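Local coordinates for protein pumilio homolog 23 (Arabidopsis thaliana, PDB 5WZJ) that binds a specific sequence of 18S rRNA through a curved array of pumilio repeats and probably regulates translation and mRNA stability, at residues S313-S318 / K352-Q357. Sequence-based numbering, arbitrary orientation.
Sequences SLFELS and KDLLEQ
Phe315 and Leu354 carry most of the contact between residues 313-318 and 352-357. Methyl CD2 of Leu354 lies 4.0 Å from CE1 of Phe315. The two side chains run past each other in opposite directions. The same methyl also rests on Ser318, with Leu354 CD2 3.7 Å from Ser318 CB, so one methyl touches both the ring and the serine. Asp353 meets the far end of the ring. Its CB sits at the ring edge, near the ring plane, 3.9 Å from Phe315 CZ. The carboxylate of Asp353 is turned 80° from the ring plane, and the aspartate touches the phenylalanine through its methylene. Phe315 reaches across because its CG is anti to the backbone N (chi1 177°). No hydrogen bond or salt bridge joins the segments.

The contact joins two short helical segments, 314-318 and 352-356, whose axes run nearly parallel, 12° apart. The axes come no closer than 11.2 Å, and side chains bridge the gap. Helix 314-318 belongs to the sixth pumilio repeat. Such repeats pack side by side into a right-handed superhelix, and the near-parallel pairing is consistent with such packing.

Ser318 turns its hydroxyl back onto its own helix. Its OG donates to Leu314 O at 2.7 Å, from above the carbonyl plane. Ser318 N reaches Leu314 O from the opposite face, so two donors grip this oxygen. The CB of this buried serine, which points toward the other segment, meets the leucine methyl. Val362 of helix 360-373 touches both Ser318 and Leu354. Arg350 makes a cation-pi contact with Phe315. Leu354 also packs on Val363 of helix 360-373.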
ATOM      1  N   SER A 313      -1.579   0.683  26.950  1.00 29.65           N
ATOM      2  CA  SER A 313      -2.578   1.520  26.297  1.00 22.72           C
ATOM      3  C   SER A 313      -3.125   0.893  25.019  1.00 27.52           C
ATOM      4  O   SER A 313      -3.800   1.579  24.242  1.00 26.31           O
ATOM      5  CB  SER A 313      -1.994   2.904  25.988  1.00 24.11           C
ATOM      6  OG  SER A 313      -1.566   3.567  27.173  1.00 25.35           O
ATOM      7  N   LEU A 314      -2.861  -0.390  24.781  1.00 22.74           N
ATOM      8  CA  LEU A 314      -3.110  -0.956  23.456  1.00 18.42           C
ATOM      9  C   LEU A 314      -4.592  -0.922  23.094  1.00 22.77           C
ATOM     10  O   LEU A 314      -4.954  -0.585  21.959  1.00 20.09           O
ATOM     11  CB  LEU A 314      -2.576  -2.389  23.391  1.00 18.12           C
ATOM     12  CG  LEU A 314      -1.055  -2.556  23.508  1.00 25.41           C
ATOM     13  CD1 LEU A 314      -0.662  -4.018  23.286  1.00 20.70           C
ATOM     14  CD2 LEU A 314      -0.332  -1.631  22.503  1.00 20.84           C
ATOM     15  N   PHE A 315      -5.468  -1.269  24.038  1.00 23.60           N
ATOM     16  CA  PHE A 315      -6.882  -1.334  23.687  1.00 20.79           C
ATOM     17  C   PHE A 315      -7.464   0.059  23.507  1.00 21.29           C
ATOM     18  O   PHE A 315      -8.224   0.297  22.560  1.00 23.44           O
ATOM     19  CB  PHE A 315      -7.684  -2.120  24.731  1.00 28.52           C
ATOM     20  CG  PHE A 315      -9.160  -2.156  24.433  1.00 26.91           C
ATOM     21  CD1 PHE A 315      -9.632  -2.842  23.331  1.00 24.37           C
ATOM     22  CD2 PHE A 315     -10.060  -1.450  25.214  1.00 29.98           C
ATOM     23  CE1 PHE A 315     -10.979  -2.852  23.020  1.00 28.97           C
ATOM     24  CE2 PHE A 315     -11.417  -1.462  24.913  1.00 33.38           C
ATOM     25  CZ  PHE A 315     -11.874  -2.173  23.816  1.00 30.99           C
ATOM     26  N   GLU A 316      -7.108   0.998  24.391  1.00 23.05           N
ATOM     27  CA  GLU A 316      -7.596   2.368  24.239  1.00 27.21           C
ATOM     28  C   GLU A 316      -7.218   2.939  22.877  1.00 26.90           C
ATOM     29  O   GLU A 316      -8.039   3.591  22.219  1.00 24.20           O
ATOM     30  CB  GLU A 316      -7.052   3.269  25.349  1.00 30.82           C
ATOM     31  CG  GLU A 316      -7.542   4.711  25.217  1.00 41.88           C
ATOM     32  CD  GLU A 316      -6.860   5.674  26.180  1.00 49.33           C
ATOM     33  OE1 GLU A 316      -6.265   5.212  27.180  1.00 46.39           O
ATOM     34  OE2 GLU A 316      -6.916   6.900  25.926  1.00 44.56           O
ATOM     35  N   LEU A 317      -5.979   2.695  22.433  1.00 18.82           N
ATOM     36  CA  LEU A 317      -5.555   3.204  21.132  1.00 17.82           C
ATOM     37  C   LEU A 317      -6.227   2.448  19.986  1.00 19.53           C
ATOM     38  O   LEU A 317      -6.502   3.032  18.926  1.00 22.02           O
ATOM     39  CB  LEU A 317      -4.025   3.139  21.026  1.00 17.48           C
ATOM     40  CG  LEU A 317      -3.278   4.059  22.006  1.00 22.27           C
ATOM     41  CD1 LEU A 317      -1.782   3.781  22.007  1.00 20.67           C
ATOM     42  CD2 LEU A 317      -3.543   5.548  21.721  1.00 21.62           C
ATOM     43  N   SER A 318      -6.549   1.172  20.199  1.00 19.99           N
ATOM     44  CA  SER A 318      -7.197   0.366  19.168  1.00 20.80           C
ATOM     45  C   SER A 318      -8.642   0.771  18.914  1.00 20.80           C
ATOM     46  O   SER A 318      -9.176   0.456  17.847  1.00 21.42           O
ATOM     47  CB  SER A 318      -7.144  -1.112  19.546  1.00 19.07           C
ATOM     48  OG  SER A 318      -5.808  -1.568  19.586  1.00 25.25           O
ATOM     49  N   LYS A 352     -14.031  -9.108  20.510  1.00 22.34           N
ATOM     50  CA  LYS A 352     -15.427  -8.846  20.176  1.00 26.00           C
ATOM     51  C   LYS A 352     -15.682  -7.349  20.076  1.00 22.40           C
ATOM     52  O   LYS A 352     -16.266  -6.874  19.095  1.00 24.85           O
ATOM     53  CB  LYS A 352     -16.346  -9.478  21.225  1.00 27.10           C
ATOM     54  CG  LYS A 352     -17.837  -9.389  20.890  1.00 36.74           C
ATOM     55  CD  LYS A 352     -18.707  -9.848  22.073  1.00 44.65           C
ATOM     56  CE  LYS A 352     -20.067 -10.360  21.613  1.00 54.15           C
ATOM     57  NZ  LYS A 352     -20.690  -9.486  20.578  1.00 59.10           N
ATOM     58  N   ASP A 353     -15.257  -6.596  21.094  1.00 22.24           N
ATOM     59  CA  ASP A 353     -15.349  -5.138  21.060  1.00 26.87           C
ATOM     60  C   ASP A 353     -14.750  -4.582  19.776  1.00 28.92           C
ATOM     61  O   ASP A 353     -15.370  -3.765  19.086  1.00 26.73           O
ATOM     62  CB  ASP A 353     -14.621  -4.539  22.261  1.00 29.48           C
ATOM     63  CG  ASP A 353     -15.040  -5.165  23.574  1.00 38.98           C
ATOM     64  OD1 ASP A 353     -14.610  -6.303  23.867  1.00 47.37           O
ATOM     65  OD2 ASP A 353     -15.782  -4.506  24.317  1.00 39.07           O
ATOM     66  N   LEU A 354     -13.537  -5.024  19.444  1.00 26.07           N
ATOM     67  CA  LEU A 354     -12.855  -4.491  18.271  1.00 24.26           C
ATOM     68  C   LEU A 354     -13.656  -4.754  17.002  1.00 27.81           C
ATOM     69  O   LEU A 354     -13.815  -3.858  16.165  1.00 28.94           O
ATOM     70  CB  LEU A 354     -11.451  -5.088  18.171  1.00 20.67           C
ATOM     71  CG  LEU A 354     -10.456  -4.649  19.258  1.00 24.41           C
ATOM     72  CD1 LEU A 354      -9.159  -5.445  19.173  1.00 23.24           C
ATOM     73  CD2 LEU A 354     -10.161  -3.163  19.147  1.00 22.12           C
ATOM     74  N   LEU A 355     -14.199  -5.968  16.853  1.00 26.67           N
ATOM     75  CA  LEU A 355     -15.003  -6.266  15.669  1.00 23.17           C
ATOM     76  C   LEU A 355     -16.298  -5.460  15.658  1.00 29.00           C
ATOM     77  O   LEU A 355     -16.711  -4.957  14.606  1.00 28.36           O
ATOM     78  CB  LEU A 355     -15.300  -7.760  15.594  1.00 27.94           C
ATOM     79  CG  LEU A 355     -14.095  -8.677  15.391  1.00 27.84           C
ATOM     80  CD1 LEU A 355     -14.531 -10.123  15.533  1.00 27.78           C
ATOM     81  CD2 LEU A 355     -13.453  -8.447  14.025  1.00 25.37           C
ATOM     82  N   GLU A 356     -16.944  -5.316  16.822  1.00 27.75           N
ATOM     83  CA  GLU A 356     -18.175  -4.534  16.912  1.00 28.87           C
ATOM     84  C   GLU A 356     -17.945  -3.082  16.502  1.00 33.14           C
ATOM     85  O   GLU A 356     -18.795  -2.475  15.839  1.00 25.36           O
ATOM     86  CB  GLU A 356     -18.736  -4.586  18.338  1.00 27.94           C
ATOM     87  CG  GLU A 356     -19.373  -5.911  18.717  1.00 32.22           C
ATOM     88  CD  GLU A 356     -19.714  -5.994  20.202  1.00 35.29           C
ATOM     89  OE1 GLU A 356     -19.323  -5.088  20.967  1.00 36.56           O
ATOM     90  OE2 GLU A 356     -20.365  -6.974  20.607  1.00 43.20           O
ATOM     91  N   GLN A 357     -16.804  -2.507  16.886  1.00 26.98           N
ATOM     92  CA  GLN A 357     -16.544  -1.090  16.666  1.00 24.62           C
ATOM     93  C   GLN A 357     -15.812  -0.798  15.353  1.00 29.84           C
ATOM     94  O   GLN A 357     -15.311   0.317  15.175  1.00 27.06           O
ATOM     95  CB  GLN A 357     -15.760  -0.523  17.845  1.00 26.93           C
ATOM     96  CG  GLN A 357     -16.472  -0.718  19.182  1.00 25.59           C
ATOM     97  CD  GLN A 357     -15.671  -0.186  20.337  1.00 29.31           C
ATOM     98  OE1 GLN A 357     -14.910   0.772  20.189  1.00 31.09           O
ATOM     99  NE2 GLN A 357     -15.823  -0.805  21.492  1.00 27.68           N
TER